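Local coordinates for protein polyketide synthase PksL (Bacillus subtilis, PDB 5E1V) that probably removes water from beta-hydroxyacyl intermediates bound to acyl carrier protein during bacillaene synthesis, as the dehydratase domain of a split polyketide synthase module, at residues 161-166 and 170-175; 253-258 and 262-267; 5-10 and 39-44. One frame throughout, in Å; residues are numbered along the deposited sequence.

Contact 1: residues 161-166 and 170-175; sequences CIYEEE and LLELSL
A beta hairpin in the second hot-dog half of the dehydratase domain brings Tyr163 against Leu170 and Glu172, its strands 161-165 and 170-174 running antiparallel at 168°. Tyr163 and Leu170 exchange two backbone bonds as a hydrogen-bonded pair, Cys161 and Glu172 form the next such pair, and Ile162 with Leu171 is the non-hydrogen-bonded pair between them. On the face of Ile162 and Leu171 the two side chains run abreast, with Ile162 CG1 3.8 Å from Leu171 CD2; Ile162 also touches His202 of the helix 190-203, which covers this face. The other face carries Cys161, Tyr163, Leu170 and Glu172. Here the Tyr163 ring reaches diagonally over the ladder, while Glu172 sends an extended chain to meet it, its CG anti to the backbone N (chi1 175°). The ring and the carboxylate are turned only 23° apart, and the tyrosine hydroxyl donates to the acid. This bond probably restrains the rotation of both groups, which are partly exposed. Glu172 OE1 lies at the ring edge, 2.6 Å from Tyr163 OH and 3.4 Å from Cys161 SG.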
loop_
_atom_site.group_PDB
_atom_site.type_symbol
_atom_site.label_atom_id
_atom_site.label_comp_id
_atom_site.label_asym_id
_atom_site.label_seq_id
_atom_site.Cartn_x
_atom_site.Cartn_y
_atom_site.Cartn_z
ATOM N N CYS A 161 -10.981 0.420 -13.393
ATOM C CA CYS A 161 -12.181 1.263 -13.253
ATOM C C CYS A 161 -12.832 0.975 -11.930
ATOM O O CYS A 161 -12.536 -0.025 -11.292
ATOM C CB CYS A 161 -13.173 0.984 -14.373
ATOM S SG CYS A 161 -13.688 -0.726 -14.316
ATOM N N ILE A 162 -13.671 1.905 -11.505
ATOM C CA ILE A 162 -14.324 1.852 -10.237
ATOM C C ILE A 162 -15.849 1.691 -10.450
ATOM O O ILE A 162 -16.504 2.600 -10.990
ATOM C CB ILE A 162 -14.064 3.131 -9.441
ATOM C CG1 ILE A 162 -12.539 3.392 -9.228
ATOM C CG2 ILE A 162 -14.837 3.071 -8.121
ATOM C CD1 ILE A 162 -12.285 4.687 -8.475
ATOM N N TYR A 163 -16.382 0.581 -9.933
ATOM C CA TYR A 163 -17.835 0.279 -9.883
ATOM C C TYR A 163 -18.427 0.792 -8.607
ATOM O O TYR A 163 -18.166 0.220 -7.543
ATOM C CB TYR A 163 -18.070 -1.216 -9.943
ATOM C CG TYR A 163 -17.497 -1.825 -11.183
ATOM C CD1 TYR A 163 -18.143 -1.683 -12.409
ATOM C CD2 TYR A 163 -16.296 -2.534 -11.151
ATOM C CE1 TYR A 163 -17.617 -2.233 -13.567
ATOM C CE2 TYR A 163 -15.762 -3.110 -12.304
ATOM C CZ TYR A 163 -16.419 -2.949 -13.511
ATOM O OH TYR A 163 -15.894 -3.512 -14.672
ATOM N N GLU A 164 -19.207 1.873 -8.730
ATOM C CA GLU A 164 -19.819 2.586 -7.610
ATOM C C GLU A 164 -21.268 2.133 -7.326
ATOM O O GLU A 164 -22.060 1.898 -8.260
ATOM C CB GLU A 164 -19.872 4.089 -7.897
ATOM C CG GLU A 164 -18.563 4.760 -8.274
ATOM C CD GLU A 164 -18.763 6.198 -8.715
ATOM O OE1 GLU A 164 -19.477 6.408 -9.726
ATOM O OE2 GLU A 164 -18.205 7.109 -8.056
ATOM N N GLU A 165 -21.618 2.060 -6.040
ATOM C CA GLU A 165 -23.013 1.939 -5.640
ATOM C C GLU A 165 -23.252 2.483 -4.222
ATOM O O GLU A 165 -22.303 2.843 -3.524
ATOM C CB GLU A 165 -23.495 0.504 -5.785
ATOM C CG GLU A 165 -22.725 -0.513 -4.967
ATOM C CD GLU A 165 -23.613 -1.659 -4.548
ATOM O OE1 GLU A 165 -24.574 -1.408 -3.776
ATOM O OE2 GLU A 165 -23.350 -2.798 -4.994
ATOM N N GLU A 166 -24.518 2.560 -3.793
ATOM C CA GLU A 166 -24.815 3.280 -2.550
ATOM C C GLU A 166 -23.898 2.744 -1.467
ATOM O O GLU A 166 -23.409 3.511 -0.657
ATOM C CB GLU A 166 -26.293 3.158 -2.097
ATOM N N LEU A 170 -16.263 -1.118 -5.873
ATOM C CA LEU A 170 -15.419 -2.244 -6.270
ATOM C C LEU A 170 -14.398 -1.779 -7.297
ATOM O O LEU A 170 -14.777 -1.214 -8.346
ATOM C CB LEU A 170 -16.203 -3.387 -6.892
ATOM C CG LEU A 170 -15.324 -4.617 -7.238
ATOM C CD1 LEU A 170 -14.845 -5.304 -5.966
ATOM C CD2 LEU A 170 -15.994 -5.652 -8.162
ATOM N N LEU A 171 -13.108 -2.024 -7.011
ATOM C CA LEU A 171 -11.979 -1.546 -7.864
ATOM C C LEU A 171 -11.459 -2.697 -8.637
ATOM O O LEU A 171 -11.103 -3.714 -8.049
ATOM C CB LEU A 171 -10.801 -0.995 -6.996
ATOM C CG LEU A 171 -11.199 -0.150 -5.805
ATOM C CD1 LEU A 171 -9.979 0.362 -5.029
ATOM C CD2 LEU A 171 -12.011 1.046 -6.337
ATOM N N GLU A 172 -11.432 -2.573 -9.969
ATOM C CA GLU A 172 -10.953 -3.618 -10.857
ATOM C C GLU A 172 -9.619 -3.108 -11.321
ATOM O O GLU A 172 -9.565 -2.209 -12.144
ATOM C CB GLU A 172 -11.903 -3.784 -12.085
ATOM C CG GLU A 172 -11.437 -4.773 -13.145
ATOM C CD GLU A 172 -12.362 -4.858 -14.384
ATOM O OE1 GLU A 172 -13.303 -4.051 -14.546
ATOM O OE2 GLU A 172 -12.092 -5.732 -15.205
ATOM N N LEU A 173 -8.553 -3.666 -10.738
ATOM C CA LEU A 173 -7.201 -3.150 -10.806
ATOM C C LEU A 173 -6.305 -4.135 -11.506
ATOM O O LEU A 173 -6.402 -5.310 -11.267
ATOM C CB LEU A 173 -6.662 -2.940 -9.364
ATOM C CG LEU A 173 -7.298 -1.749 -8.679
ATOM C CD1 LEU A 173 -6.938 -1.684 -7.195
ATOM C CD2 LEU A 173 -7.007 -0.435 -9.394
ATOM N N SER A 174 -5.395 -3.674 -12.358
ATOM C CA SER A 174 -4.344 -4.549 -12.896
ATOM C C SER A 174 -3.072 -3.684 -13.198
ATOM O O SER A 174 -3.141 -2.503 -13.248
ATOM C CB SER A 174 -4.834 -5.403 -14.119
ATOM O OG SER A 174 -5.047 -4.602 -15.273
ATOM N N LEU A 175 -1.916 -4.303 -13.334
ATOM C CA LEU A 175 -0.690 -3.600 -13.727
ATOM C C LEU A 175 -0.773 -3.072 -15.177
ATOM O O LEU A 175 -1.341 -3.732 -16.075
ATOM C CB LEU A 175 0.435 -4.576 -13.575
ATOM C CG LEU A 175 1.203 -4.689 -12.283
ATOM C CD1 LEU A 175 0.650 -4.043 -11.009
ATOM C CD2 LEU A 175 1.967 -5.950 -11.986
#

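Contact 2: residues 253-258 and 262-267; sequences LEFFNA and KVAELK
Lys262 NZ holds two carboxylates at once: Glu254 OE1 across the hairpin at 2.8 Å, and Glu265 OE1 on its own strand at 2.7 Å. Glu254 offers its anti lone pair, whereas the ammonium stands above the plane of the Glu265 carboxylate. The lysine gets there with CG anti to the backbone N (chi1 -176°) and an extended chain, which passes the Phe256 ring: Lys262 CG lies over one face, and Lys262 CB comes to 3.3 Å from Phe256 CE2. Behind these side chains stands a classic beta bulge, where Val263 and Ala264 both face Phe255. Phe255 O accepts from Val263 N at 2.8 Å, nearly along the carbonyl axis, and from Ala264 N at 3.3 Å. Beyond the bulge the strands pair regularly, with Leu253 and Leu266 as a hydrogen-bonded pair. On the opposite face the Phe255 ring turns an edge to the Ala264 backbone, and Leu253 lies beside Leu266; Ser196 of the helix 190-203 touches both Leu253 and Phe255. Further out, Glu254 is also bridged by Lys238 through OE2 and by Arg236 through OE1. Glu254 OE1 and Glu265 OE1 are 3.7 Å apart; the shared ammonium group probably offsets their repulsion, while Lys238 and Arg236 add positive charge at the buried Glu254 and would favour its ionised form.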
loop_
_atom_site.group_PDB
_atom_site.type_symbol
_atom_site.label_atom_id
_atom_site.label_comp_id
_atom_site.label_asym_id
_atom_site.label_seq_id
_atom_site.Cartn_x
_atom_site.Cartn_y
_atom_site.Cartn_z
ATOM N N LEU A 253 -9.636 -2.061 3.237
ATOM C CA LEU A 253 -9.482 -2.541 1.867
ATOM C C LEU A 253 -9.590 -4.060 1.826
ATOM O O LEU A 253 -8.855 -4.742 2.519
ATOM C CB LEU A 253 -8.087 -2.089 1.270
ATOM C CG LEU A 253 -7.719 -0.603 1.184
ATOM C CD1 LEU A 253 -6.289 -0.342 0.607
ATOM C CD2 LEU A 253 -8.808 0.237 0.485
ATOM N N GLU A 254 -10.491 -4.612 0.997
ATOM C CA GLU A 254 -10.676 -6.065 0.966
ATOM C C GLU A 254 -10.231 -6.558 -0.389
ATOM O O GLU A 254 -10.752 -6.101 -1.368
ATOM C CB GLU A 254 -12.150 -6.425 1.233
ATOM C CG GLU A 254 -12.604 -5.929 2.581
ATOM C CD GLU A 254 -14.060 -6.237 2.806
ATOM O OE1 GLU A 254 -14.365 -7.421 3.159
ATOM O OE2 GLU A 254 -14.858 -5.300 2.553
ATOM N N PHE A 255 -9.273 -7.464 -0.445
ATOM C CA PHE A 255 -8.746 -7.933 -1.696
ATOM C C PHE A 255 -9.291 -9.284 -2.141
ATOM O O PHE A 255 -9.245 -10.257 -1.423
ATOM C CB PHE A 255 -7.236 -7.895 -1.707
ATOM C CG PHE A 255 -6.679 -6.555 -1.329
ATOM C CD1 PHE A 255 -6.444 -6.246 0.026
ATOM C CD2 PHE A 255 -6.339 -5.637 -2.272
ATOM C CE1 PHE A 255 -5.900 -5.032 0.392
ATOM C CE2 PHE A 255 -5.838 -4.408 -1.894
ATOM C CZ PHE A 255 -5.588 -4.116 -0.583
ATOM N N PHE A 256 -9.739 -9.323 -3.400
ATOM C CA PHE A 256 -10.213 -10.544 -4.027
ATOM C C PHE A 256 -9.492 -10.916 -5.326
ATOM O O PHE A 256 -9.168 -10.036 -6.141
ATOM C CB PHE A 256 -11.708 -10.351 -4.362
ATOM C CG PHE A 256 -12.568 -10.131 -3.172
ATOM C CD1 PHE A 256 -12.733 -8.878 -2.652
ATOM C CD2 PHE A 256 -13.233 -11.180 -2.585
ATOM C CE1 PHE A 256 -13.499 -8.664 -1.549
ATOM C CE2 PHE A 256 -14.032 -10.978 -1.491
ATOM C CZ PHE A 256 -14.169 -9.706 -0.973
ATOM N N ASN A 257 -9.289 -12.220 -5.549
ATOM C CA ASN A 257 -8.710 -12.671 -6.820
ATOM C C ASN A 257 -9.731 -12.582 -7.983
ATOM O O ASN A 257 -10.906 -12.275 -7.794
ATOM C CB ASN A 257 -7.965 -14.024 -6.702
ATOM C CG ASN A 257 -8.885 -15.201 -6.372
ATOM O OD1 ASN A 257 -10.107 -15.094 -6.536
ATOM N ND2 ASN A 257 -8.313 -16.275 -5.800
ATOM N N ALA A 258 -9.267 -12.818 -9.193
ATOM C CA ALA A 258 -10.113 -12.636 -10.372
ATOM C C ALA A 258 -11.297 -13.628 -10.348
ATOM O O ALA A 258 -12.363 -13.357 -10.914
ATOM C CB ALA A 258 -9.262 -12.810 -11.635
ATOM N N LYS A 262 -12.083 -13.984 -1.556
ATOM C CA LYS A 262 -11.339 -13.018 -0.671
ATOM C C LYS A 262 -9.987 -13.612 -0.318
ATOM O O LYS A 262 -9.906 -14.762 0.139
ATOM C CB LYS A 262 -12.097 -12.672 0.588
ATOM C CG LYS A 262 -11.388 -11.624 1.450
ATOM C CD LYS A 262 -12.342 -10.934 2.418
ATOM C CE LYS A 262 -11.618 -9.952 3.339
ATOM N NZ LYS A 262 -12.634 -9.315 4.216
ATOM N N VAL A 263 -8.915 -12.863 -0.584
ATOM C CA VAL A 263 -7.538 -13.306 -0.276
ATOM C C VAL A 263 -6.683 -12.398 0.633
ATOM O O VAL A 263 -5.640 -12.819 1.071
ATOM C CB VAL A 263 -6.738 -13.557 -1.531
ATOM C CG1 VAL A 263 -7.429 -14.675 -2.275
ATOM C CG2 VAL A 263 -6.619 -12.293 -2.424
ATOM N N ALA A 264 -7.126 -11.177 0.873
ATOM C CA ALA A 264 -6.434 -10.316 1.760
ATOM C C ALA A 264 -7.311 -9.210 2.327
ATOM O O ALA A 264 -8.353 -8.836 1.824
ATOM C CB ALA A 264 -5.138 -9.737 1.115
ATOM N N GLU A 265 -6.842 -8.621 3.396
ATOM C CA GLU A 265 -7.507 -7.438 3.903
ATOM C C GLU A 265 -6.556 -6.528 4.617
ATOM O O GLU A 265 -5.814 -6.971 5.486
ATOM C CB GLU A 265 -8.622 -7.813 4.887
ATOM C CG GLU A 265 -9.406 -6.610 5.429
ATOM C CD GLU A 265 -10.615 -7.066 6.251
ATOM O OE1 GLU A 265 -11.692 -7.262 5.673
ATOM O OE2 GLU A 265 -10.473 -7.293 7.444
ATOM N N LEU A 266 -6.628 -5.240 4.273
ATOM C CA LEU A 266 -5.945 -4.180 5.052
ATOM C C LEU A 266 -6.946 -3.499 5.915
ATOM O O LEU A 266 -7.749 -2.688 5.404
ATOM C CB LEU A 266 -5.276 -3.123 4.142
ATOM C CG LEU A 266 -4.294 -2.149 4.750
ATOM C CD1 LEU A 266 -3.065 -2.770 5.337
ATOM C CD2 LEU A 266 -3.845 -1.171 3.737
ATOM N N LYS A 267 -6.920 -3.795 7.201
ATOM C CA LYS A 267 -7.960 -3.195 8.101
ATOM C C LYS A 267 -7.579 -1.845 8.691
ATOM O O LYS A 267 -6.482 -1.657 9.209
ATOM C CB LYS A 267 -8.300 -4.239 9.169
ATOM C CG LYS A 267 -9.408 -3.893 10.172
ATOM C CD LYS A 267 -9.801 -5.195 10.910
ATOM C CE LYS A 267 -10.797 -4.948 12.058
ATOM N NZ LYS A 267 -11.843 -3.973 11.643
#

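Contact 3: residues 5-10 and 39-44; sequences ITKQLT and YQIFRE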
loop_
_atom_site.group_PDB
_atom_site.type_symbol
_atom_site.label_atom_id
_atom_site.label_comp_id
_atom_site.label_asym_id
_atom_site.label_seq_id
_atom_site.Cartn_x
_atom_site.Cartn_y
_atom_site.Cartn_z
ATOM N N ILE A 5 16.206 -10.532 12.238
ATOM C CA ILE A 5 16.305 -10.499 10.790
ATOM C C ILE A 5 16.617 -9.042 10.407
ATOM O O ILE A 5 15.996 -8.120 10.946
ATOM C CB ILE A 5 14.978 -10.867 10.170
ATOM C CG1 ILE A 5 14.709 -12.336 10.358
ATOM C CG2 ILE A 5 15.006 -10.511 8.692
ATOM C CD1 ILE A 5 13.267 -12.731 10.116
ATOM N N THR A 6 17.604 -8.821 9.546
ATOM C CA THR A 6 17.836 -7.446 9.040
ATOM C C THR A 6 17.926 -7.445 7.512
ATOM O O THR A 6 18.377 -8.408 6.897
ATOM C CB THR A 6 19.102 -6.819 9.609
ATOM O OG1 THR A 6 20.204 -7.317 8.863
ATOM C CG2 THR A 6 19.323 -7.118 11.136
ATOM N N LYS A 7 17.513 -6.343 6.885
ATOM C CA LYS A 7 17.546 -6.250 5.452
ATOM C C LYS A 7 17.844 -4.776 5.254
ATOM O O LYS A 7 17.309 -3.924 5.965
ATOM C CB LYS A 7 16.193 -6.606 4.850
ATOM C CG LYS A 7 16.040 -6.485 3.351
ATOM C CD LYS A 7 16.880 -7.428 2.504
ATOM C CE LYS A 7 16.329 -7.439 1.072
ATOM N NZ LYS A 7 17.076 -8.460 0.289
ATOM N N GLN A 8 18.811 -4.529 4.385
ATOM C CA GLN A 8 19.179 -3.189 3.960
ATOM C C GLN A 8 18.737 -2.965 2.519
ATOM O O GLN A 8 19.072 -3.783 1.598
ATOM C CB GLN A 8 20.714 -3.030 4.107
ATOM C CG GLN A 8 21.157 -1.644 3.739
ATOM C CD GLN A 8 22.648 -1.414 3.949
ATOM O OE1 GLN A 8 23.409 -1.535 3.000
ATOM N NE2 GLN A 8 23.055 -1.072 5.174
ATOM N N LEU A 9 17.958 -1.881 2.302
ATOM C CA LEU A 9 17.417 -1.531 0.997
ATOM C C LEU A 9 18.076 -0.214 0.567
ATOM O O LEU A 9 18.298 0.645 1.413
ATOM C CB LEU A 9 15.894 -1.334 1.068
ATOM C CG LEU A 9 15.004 -2.512 1.420
ATOM C CD1 LEU A 9 13.521 -2.195 1.093
ATOM C CD2 LEU A 9 15.377 -3.775 0.658
ATOM N N THR A 10 18.409 -0.071 -0.717
ATOM C CA THR A 10 18.921 1.222 -1.204
ATOM C C THR A 10 17.860 1.866 -2.063
ATOM O O THR A 10 17.488 1.381 -3.125
ATOM C CB THR A 10 20.278 1.112 -1.899
ATOM O OG1 THR A 10 20.101 0.412 -3.137
ATOM C CG2 THR A 10 21.239 0.369 -1.010
ATOM N N TYR A 39 6.897 -8.299 3.754
ATOM C CA TYR A 39 6.571 -9.697 3.488
ATOM C C TYR A 39 7.714 -10.328 2.679
ATOM O O TYR A 39 7.987 -11.545 2.873
ATOM C CB TYR A 39 5.231 -9.835 2.761
ATOM C CG TYR A 39 4.021 -9.887 3.686
ATOM C CD1 TYR A 39 3.351 -8.753 4.090
ATOM C CD2 TYR A 39 3.599 -11.102 4.232
ATOM C CE1 TYR A 39 2.323 -8.814 5.017
ATOM C CE2 TYR A 39 2.538 -11.140 5.089
ATOM C CZ TYR A 39 1.906 -9.971 5.476
ATOM O OH TYR A 39 0.816 -10.035 6.332
ATOM N N GLN A 40 8.389 -9.528 1.820
ATOM C CA GLN A 40 9.613 -10.066 1.110
ATOM C C GLN A 40 10.677 -10.553 2.063
ATOM O O GLN A 40 11.308 -11.566 1.789
ATOM C CB GLN A 40 10.234 -9.070 0.135
ATOM C CG GLN A 40 9.285 -8.734 -0.974
ATOM C CD GLN A 40 9.462 -9.477 -2.270
ATOM O OE1 GLN A 40 10.270 -10.413 -2.387
ATOM N NE2 GLN A 40 8.811 -8.938 -3.313
ATOM N N ILE A 41 10.946 -9.766 3.106
ATOM C CA ILE A 41 11.917 -10.047 4.092
ATOM C C ILE A 41 11.604 -11.397 4.813
ATOM O O ILE A 41 12.462 -12.275 4.969
ATOM C CB ILE A 41 12.013 -8.893 5.095
ATOM C CG1 ILE A 41 12.684 -7.689 4.395
ATOM C CG2 ILE A 41 12.886 -9.272 6.279
ATOM C CD1 ILE A 41 12.423 -6.437 5.129
ATOM N N PHE A 42 10.386 -11.539 5.270
ATOM C CA PHE A 42 10.032 -12.804 5.979
ATOM C C PHE A 42 10.022 -13.990 5.062
ATOM O O PHE A 42 10.391 -15.129 5.477
ATOM C CB PHE A 42 8.683 -12.584 6.594
ATOM C CG PHE A 42 8.789 -11.840 7.924
ATOM C CD1 PHE A 42 8.998 -12.522 9.099
ATOM C CD2 PHE A 42 8.784 -10.447 7.958
ATOM C CE1 PHE A 42 9.053 -11.807 10.286
ATOM C CE2 PHE A 42 8.953 -9.739 9.121
ATOM C CZ PHE A 42 9.080 -10.431 10.283
ATOM N N ARG A 43 9.602 -13.774 3.807
ATOM C CA ARG A 43 9.642 -14.852 2.805
ATOM C C ARG A 43 11.085 -15.367 2.625
ATOM O O ARG A 43 11.306 -16.610 2.445
ATOM C CB ARG A 43 9.085 -14.419 1.460
ATOM C CG ARG A 43 9.113 -15.584 0.469
ATOM C CD ARG A 43 8.251 -15.322 -0.765
ATOM N NE ARG A 43 8.833 -14.233 -1.569
ATOM C CZ ARG A 43 8.398 -13.926 -2.802
ATOM N NH1 ARG A 43 7.443 -14.663 -3.328
ATOM N NH2 ARG A 43 8.940 -12.931 -3.467
ATOM N N GLU A 44 12.037 -14.446 2.628
ATOM C CA GLU A 44 13.433 -14.827 2.375
ATOM C C GLU A 44 13.961 -15.751 3.467
ATOM O O GLU A 44 14.877 -16.581 3.217
ATOM C CB GLU A 44 14.285 -13.556 2.236
#
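Ile5 and Ile41 share one side-chain shape, CG1 anti to the carbonyl carbon (chi1 -72° and -71°), which leaves each CG2 branch directed at the other residue. The two methyls meet at 3.4 Å, Ile5 CG2 to Ile41 CG2, tighter than usual for carbons, the two side chains passing antiparallel to one another. The other branch of Ile41 serves Lys7: Ile41 CG1 is 3.7 Å from Lys7 CB and equally near Lys7 CG, with Ile41 CD1 close behind. Lys7 CB and CG pack on the isoleucine, and the bend at chi2 carries the ammonium end away from the helix. These contacts set the outermost strand 4-11 against the helix 34-44, the helix wrapped by the sheet in a hot-dog fold; the short axes are 9.4 Å apart and inclined at 127°. Ile75, on the neighbouring strand 70-81, also touches Ile41. An alanine in place of Ile41 would remove both branches, and is likely to leave Ile5 CG2 and the lower part of Lys7 without their apolar mate and open a gap between strand and helix. Phe42 adds a looser contact, its CE1 lying 4.3 Å from Ile5 CD1, and its ring is set edge-to-face against Trp85.

In the fold
The three contacts sample both halves of a double hot-dog dehydratase within a monomeric chain. Contact 3 lies in the first half; contacts 1 and 2 are two hairpins of the second. Strand 232-245 stands between those hairpins, pairing with 168-174 on one side and with 248-256 on the other, and the helix 190-203 packs against both. Their centres are 13 Å apart and their nearest atoms about 5 Å. Contact 3 is centred 23 Å from contact 2 and 32 Å from contact 1, which lies across the chain's centre from it. As in other double hot-dog dehydratases, the active site probably forms between the two halves.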